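Local coordinates for beta-porphyranase A (Bacteroides plebeius, PDB 4AW7), which cleaves the sulfated red-algal polysaccharide porphyran at its beta-1,4 linkages between galactose and 6-sulfated L-galactose, releasing mostly disaccharides, at residues Lys280-Val291 / His325-Ala338. Numbering follows the deposited sequence. Where two conformers were deposited one is given.
Sequences KPDDSYDDISSV and HITAANNYTSYSAA. With L6S (6-O-sulfo-alpha-L-galactopyranose), chain B; GLA (alpha-D-galactopyranose), chain C; GAL (beta-D-galactopyranose), chain D.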
loop_
_atom_site.group_PDB
_atom_site.type_symbol
_atom_site.label_atom_id
_atom_site.label_comp_id
_atom_site.label_asym_id
_atom_site.label_seq_id
_atom_site.Cartn_x
_atom_site.Cartn_y
_atom_site.Cartn_z
ATOM N N LYS A 280 4.480 -23.324 5.730
ATOM C CA LYS A 280 3.435 -23.850 6.588
ATOM C C LYS A 280 2.451 -24.681 5.756
ATOM O O LYS A 280 2.012 -24.241 4.688
ATOM C CB LYS A 280 2.712 -22.690 7.300
ATOM N N PRO A 281 2.099 -25.891 6.236
ATOM C CA PRO A 281 1.163 -26.755 5.507
ATOM C C PRO A 281 -0.290 -26.320 5.613
ATOM O O PRO A 281 -1.160 -26.851 4.903
ATOM C CB PRO A 281 1.333 -28.113 6.198
ATOM C CG PRO A 281 1.652 -27.757 7.626
ATOM C CD PRO A 281 2.481 -26.473 7.541
ATOM N N ASP A 282 -0.565 -25.376 6.508
ATOM C CA ASP A 282 -1.919 -24.893 6.669
ATOM C C ASP A 282 -1.878 -23.436 7.134
ATOM O O ASP A 282 -0.800 -22.873 7.308
ATOM C CB ASP A 282 -2.726 -25.788 7.632
ATOM C CG ASP A 282 -2.102 -25.889 9.009
ATOM O OD1 ASP A 282 -1.790 -24.843 9.603
ATOM O OD2 ASP A 282 -1.923 -27.029 9.511
ATOM N N ASP A 283 -3.061 -22.872 7.353
ATOM C CA ASP A 283 -3.191 -21.453 7.727
ATOM C C ASP A 283 -3.399 -21.227 9.202
ATOM O O ASP A 283 -3.887 -20.176 9.610
ATOM C CB ASP A 283 -4.308 -20.823 6.896
ATOM C CG ASP A 283 -5.678 -21.315 7.240
ATOM O OD1 ASP A 283 -5.843 -22.118 8.190
ATOM O OD2 ASP A 283 -6.606 -20.865 6.547
ATOM N N SER A 284 -3.046 -22.197 10.033
ATOM C CA SER A 284 -3.223 -22.060 11.471
ATOM C C SER A 284 -2.238 -21.079 12.089
ATOM O O SER A 284 -1.096 -20.924 11.633
ATOM C CB SER A 284 -3.096 -23.415 12.171
ATOM O OG SER A 284 -4.101 -24.307 11.731
ATOM N N TYR A 285 -2.673 -20.436 13.156
ATOM C CA TYR A 285 -1.868 -19.503 13.906
ATOM C C TYR A 285 -0.841 -20.212 14.751
ATOM O O TYR A 285 -1.132 -21.233 15.403
ATOM C CB TYR A 285 -2.774 -18.715 14.850
ATOM C CG TYR A 285 -2.019 -17.750 15.742
ATOM C CD1 TYR A 285 -1.687 -16.444 15.314
ATOM C CD2 TYR A 285 -1.638 -18.123 17.023
ATOM C CE1 TYR A 285 -0.979 -15.602 16.138
ATOM C CE2 TYR A 285 -0.939 -17.269 17.861
ATOM C CZ TYR A 285 -0.610 -15.999 17.412
ATOM O OH TYR A 285 0.074 -15.143 18.235
ATOM N N ASP A 286 0.354 -19.643 14.744
ATOM C CA ASP A 286 1.464 -20.022 15.599
ATOM C C ASP A 286 2.069 -18.743 16.211
ATOM O O ASP A 286 2.360 -17.856 15.438
ATOM C CB ASP A 286 2.502 -20.695 14.691
ATOM C CG ASP A 286 3.703 -21.183 15.436
ATOM O OD1 ASP A 286 4.606 -20.391 15.689
ATOM O OD2 ASP A 286 3.750 -22.381 15.764
ATOM N N ASP A 287 2.322 -18.672 17.522
ATOM C CA ASP A 287 2.890 -17.453 18.152
ATOM C C ASP A 287 4.221 -16.973 17.568
ATOM O O ASP A 287 4.515 -15.793 17.662
ATOM C CB ASP A 287 3.144 -17.604 19.664
ATOM C CG ASP A 287 1.935 -17.300 20.545
ATOM O OD1 ASP A 287 1.096 -16.427 20.239
ATOM O OD2 ASP A 287 1.877 -17.917 21.647
ATOM N N ILE A 288 5.037 -17.847 17.011
ATOM C CA ILE A 288 6.308 -17.384 16.433
ATOM C C ILE A 288 6.180 -17.140 14.948
ATOM O O ILE A 288 6.545 -16.080 14.440
ATOM C CB ILE A 288 7.450 -18.384 16.646
ATOM C CG1 ILE A 288 7.735 -18.559 18.150
ATOM C CG2 ILE A 288 8.686 -17.897 15.872
ATOM C CD1 ILE A 288 8.547 -19.826 18.504
ATOM N N SER A 289 5.613 -18.079 14.220
ATOM C CA SER A 289 5.608 -17.872 12.808
ATOM C C SER A 289 4.629 -16.759 12.372
ATOM O O SER A 289 4.915 -16.002 11.476
ATOM C CB SER A 289 5.446 -19.193 12.057
ATOM O OG SER A 289 4.132 -19.468 11.756
ATOM N N SER A 290 3.489 -16.641 13.047
ATOM C CA SER A 290 2.447 -15.741 12.580
ATOM C C SER A 290 2.742 -14.272 12.903
ATOM O O SER A 290 2.187 -13.382 12.251
ATOM C CB SER A 290 1.082 -16.175 13.115
ATOM O OG SER A 290 0.785 -17.541 12.794
ATOM N N VAL A 291 3.675 -13.983 13.813
ATOM C CA VAL A 291 4.135 -12.598 14.049
ATOM C C VAL A 291 5.272 -12.137 13.125
ATOM O O VAL A 291 5.573 -10.913 13.091
ATOM C CB VAL A 291 4.528 -12.341 15.515
ATOM C CG1 VAL A 291 3.391 -12.756 16.413
ATOM C CG2 VAL A 291 5.852 -13.035 15.901
ATOM N N HIS A 325 -12.792 -19.380 12.062
ATOM C CA HIS A 325 -11.751 -20.382 11.788
ATOM C C HIS A 325 -11.712 -21.476 12.849
ATOM O O HIS A 325 -11.114 -22.545 12.632
ATOM C CB HIS A 325 -10.365 -19.716 11.730
ATOM C CG HIS A 325 -9.259 -20.603 11.214
ATOM N ND1 HIS A 325 -8.510 -21.436 12.021
ATOM C CD2 HIS A 325 -8.710 -20.692 9.981
ATOM C CE1 HIS A 325 -7.576 -22.034 11.297
ATOM N NE2 HIS A 325 -7.691 -21.616 10.050
ATOM N N ILE A 326 -12.258 -21.164 14.024
ATOM C CA ILE A 326 -12.014 -21.975 15.222
ATOM C C ILE A 326 -13.072 -23.088 15.261
ATOM O O ILE A 326 -14.120 -22.938 15.869
ATOM C CB ILE A 326 -12.031 -21.131 16.510
ATOM C CG1 ILE A 326 -11.066 -19.948 16.405
ATOM C CG2 ILE A 326 -11.670 -21.998 17.714
ATOM C CD1 ILE A 326 -11.113 -19.013 17.534
ATOM N N THR A 327 -12.791 -24.153 14.537
ATOM C CA THR A 327 -13.784 -25.195 14.292
ATOM C C THR A 327 -13.138 -26.543 14.555
ATOM O O THR A 327 -11.916 -26.673 14.565
ATOM C CB THR A 327 -14.252 -25.187 12.821
ATOM O OG1 THR A 327 -13.114 -25.446 11.985
ATOM C CG2 THR A 327 -14.941 -23.857 12.434
ATOM N N ALA A 328 -13.984 -27.568 14.711
ATOM C CA ALA A 328 -13.516 -28.952 14.795
ATOM C C ALA A 328 -12.669 -29.327 13.595
ATOM O O ALA A 328 -11.602 -29.936 13.758
ATOM C CB ALA A 328 -14.714 -29.920 14.933
ATOM N N ALA A 329 -13.110 -28.928 12.395
ATOM C CA ALA A 329 -12.384 -29.238 11.163
ATOM C C ALA A 329 -10.965 -28.638 11.127
ATOM O O ALA A 329 -10.074 -29.167 10.480
ATOM C CB ALA A 329 -13.199 -28.805 9.938
ATOM N N ASN A 330 -10.757 -27.532 11.838
ATOM C CA ASN A 330 -9.434 -26.927 11.961
ATOM C C ASN A 330 -8.739 -27.231 13.291
ATOM O O ASN A 330 -7.757 -26.578 13.676
ATOM C CB ASN A 330 -9.563 -25.399 11.767
ATOM C CG ASN A 330 -9.884 -25.014 10.330
ATOM O OD1 ASN A 330 -9.533 -25.748 9.380
ATOM N ND2 ASN A 330 -10.489 -23.833 10.146
ATOM N N ASN A 331 -9.237 -28.254 13.996
ATOM C CA ASN A 331 -8.672 -28.652 15.276
ATOM C C ASN A 331 -8.678 -27.481 16.259
ATOM O O ASN A 331 -7.796 -27.366 17.113
ATOM C CB ASN A 331 -7.234 -29.196 15.114
ATOM C CG ASN A 331 -7.162 -30.494 14.310
ATOM O OD1 ASN A 331 -8.114 -31.284 14.278
ATOM N ND2 ASN A 331 -6.019 -30.724 13.663
ATOM N N TYR A 332 -9.671 -26.608 16.109
ATOM C CA TYR A 332 -9.860 -25.436 16.999
ATOM C C TYR A 332 -8.690 -24.438 17.002
ATOM O O TYR A 332 -8.531 -23.661 17.947
ATOM C CB TYR A 332 -10.181 -25.891 18.431
ATOM C CG TYR A 332 -11.412 -26.754 18.484
ATOM C CD1 TYR A 332 -12.689 -26.195 18.382
ATOM C CD2 TYR A 332 -11.300 -28.135 18.573
ATOM C CE1 TYR A 332 -13.834 -26.994 18.418
ATOM C CE2 TYR A 332 -12.429 -28.942 18.602
ATOM C CZ TYR A 332 -13.690 -28.369 18.530
ATOM O OH TYR A 332 -14.806 -29.192 18.569
ATOM N N THR A 333 -7.899 -24.457 15.934
ATOM C CA THR A 333 -6.858 -23.485 15.778
ATOM C C THR A 333 -7.439 -22.136 15.338
ATOM O O THR A 333 -8.501 -22.051 14.718
ATOM C CB THR A 333 -5.790 -23.927 14.757
ATOM O OG1 THR A 333 -6.383 -24.098 13.465
ATOM C CG2 THR A 333 -5.090 -25.187 15.202
ATOM N N SER A 334 -6.686 -21.094 15.670
ATOM C CA SER A 334 -6.969 -19.742 15.184
ATOM C C SER A 334 -6.361 -19.563 13.793
ATOM O O SER A 334 -5.454 -20.302 13.384
ATOM C CB SER A 334 -6.383 -18.737 16.154
ATOM O OG SER A 334 -7.117 -18.737 17.373
ATOM N N TYR A 335 -6.903 -18.599 13.061
ATOM C CA TYR A 335 -6.369 -18.210 11.750
ATOM C C TYR A 335 -5.061 -17.445 11.954
ATOM O O TYR A 335 -4.932 -16.671 12.884
ATOM C CB TYR A 335 -7.386 -17.329 11.038
ATOM C CG TYR A 335 -7.042 -16.932 9.641
ATOM C CD1 TYR A 335 -6.693 -17.866 8.679
ATOM C CD2 TYR A 335 -7.138 -15.611 9.245
ATOM C CE1 TYR A 335 -6.417 -17.477 7.361
ATOM C CE2 TYR A 335 -6.860 -15.214 7.943
ATOM C CZ TYR A 335 -6.500 -16.139 6.997
ATOM O OH TYR A 335 -6.247 -15.712 5.715
ATOM N N SER A 336 -4.121 -17.656 11.032
ATOM C CA SER A 336 -2.805 -17.023 11.106
ATOM C C SER A 336 -2.851 -15.514 11.270
ATOM O O SER A 336 -1.992 -14.949 11.934
ATOM C CB SER A 336 -1.939 -17.398 9.907
ATOM O OG SER A 336 -2.477 -16.929 8.694
ATOM N N ALA A 337 -3.829 -14.851 10.652
ATOM C CA ALA A 337 -3.887 -13.380 10.703
ATOM C C ALA A 337 -4.509 -12.843 11.999
ATOM O O ALA A 337 -4.513 -11.620 12.192
ATOM C CB ALA A 337 -4.644 -12.847 9.479
ATOM N N ALA A 338 -5.044 -13.713 12.865
ATOM C CA ALA A 338 -5.737 -13.266 14.054
ATOM C C ALA A 338 -4.877 -12.339 14.909
ATOM O O ALA A 338 -3.675 -12.515 15.004
ATOM C CB ALA A 338 -6.217 -14.481 14.870
HETATM O O1S L6S B . -9.815 -11.098 8.395
HETATM O O2S L6S B . -9.168 -13.081 9.695
HETATM O O3S L6S B . -11.360 -12.937 8.596
HETATM C C1 L6S B . -8.959 -13.436 2.599
HETATM C C2 L6S B . -9.995 -14.519 2.399
HETATM C C3 L6S B . -9.928 -15.513 3.569
HETATM C C4 L6S B . -10.171 -14.727 4.913
HETATM C C5 L6S B . -9.135 -13.601 5.002
HETATM C C6 L6S B . -9.554 -12.601 6.103
HETATM O O2 L6S B . -9.838 -15.169 1.121
HETATM O O3 L6S B . -10.886 -16.572 3.427
HETATM O O4 L6S B . -11.506 -14.198 4.881
HETATM O O5 L6S B . -9.065 -12.772 3.835
HETATM O O6 L6S B . -9.320 -13.206 7.366
HETATM S S1 L6S B . -9.930 -12.520 8.592
HETATM C C1 GLA C . -5.079 -12.973 0.017
HETATM C C2 GLA C . -6.477 -13.328 0.560
HETATM C C3 GLA C . -6.450 -13.505 2.068
HETATM C C4 GLA C . -5.287 -14.351 2.521
HETATM C C5 GLA C . -3.979 -13.762 1.964
HETATM C C6 GLA C . -2.747 -14.437 2.670
HETATM O O1 GLA C . -4.680 -11.677 0.159
HETATM O O2 GLA C . -7.443 -12.312 0.139
HETATM O O3 GLA C . -7.583 -14.190 2.529
HETATM O O4 GLA C . -5.461 -15.709 2.073
HETATM O O5 GLA C . -4.096 -13.884 0.473
HETATM O O6 GLA C . -2.391 -13.616 3.868
HETATM C C1 GAL D . -5.079 -12.973 0.017
HETATM C C2 GAL D . -6.477 -13.328 0.560
HETATM C C3 GAL D . -6.450 -13.505 2.068
HETATM C C4 GAL D . -5.287 -14.351 2.521
HETATM C C5 GAL D . -3.979 -13.762 1.964
HETATM C C6 GAL D . -2.747 -14.437 2.670
HETATM O O1 GAL D . -5.188 -12.871 -1.459
HETATM O O2 GAL D . -7.443 -12.312 0.139
HETATM O O3 GAL D . -7.583 -14.190 2.529
HETATM O O4 GAL D . -5.461 -15.709 2.073
HETATM O O5 GAL D . -4.096 -13.884 0.473
HETATM O O6 GAL D . -2.391 -13.616 3.868
HETATM O O HOH W 1 -3.989 -21.606 16.654
#
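Asp283 OD1 takes a nearly straight hydrogen bond from His325 NE2 at 2.7 Å; OD1 lies close to the plane of the imidazole, while NE2 comes to it from above the carboxylate plane. The other ring nitrogen, ND1, donates to Thr333 O at 2.8 Å, so both nitrogens are held and the rotation of the ring is fixed. Asn330 ND2 sits over the centre of one imidazole face and the backbone N of Tyr335 lies off-centre over the other. Replacing this histidine by an alanine would remove both ring donors, and is likely to leave Asp283 OD1 and Thr333 O without these partners and to open a gap between Asn330 and the backbone at Tyr335. With CG set between its backbone N and carbonyl carbon (chi1 69°), Asp283 can also bring OD2 to the edge of the Tyr335 ring, 3.5 Å from CE1, the two planes nearly perpendicular. On its other side that tyrosine meets the bound sulfated L-galactose, Tyr335 CE2 lying 3.2 Å from O6 of L6S, so Asp283 is a second-shell neighbour of a sugar-binding residue. Backbones meet in a single beta bridge: Ser336 N donates to Asp283 O and Tyr285 N to Ser334 O, the latter 2.8 Å long. Beside it Ser284 OG lies 2.9 Å from Thr333 OG1, whose hydroxyl donates to Asn330 O within the type I' turn of Asn330 to Thr333. Tyr285 CD1 lies 3.7 Å from Ser336 O at the ring edge, while its OH turns back to donate to Asp287 OD1, also salt-bridged to Arg354. The two loops follow neighbouring parallel strands, 268-276 and 311-316, of the (beta/alpha)8-type catalytic barrel, beside the substrate cleft; they lead into helix 293-305 and strand 340-342, where Ile341 touches Tyr285 and Ser334.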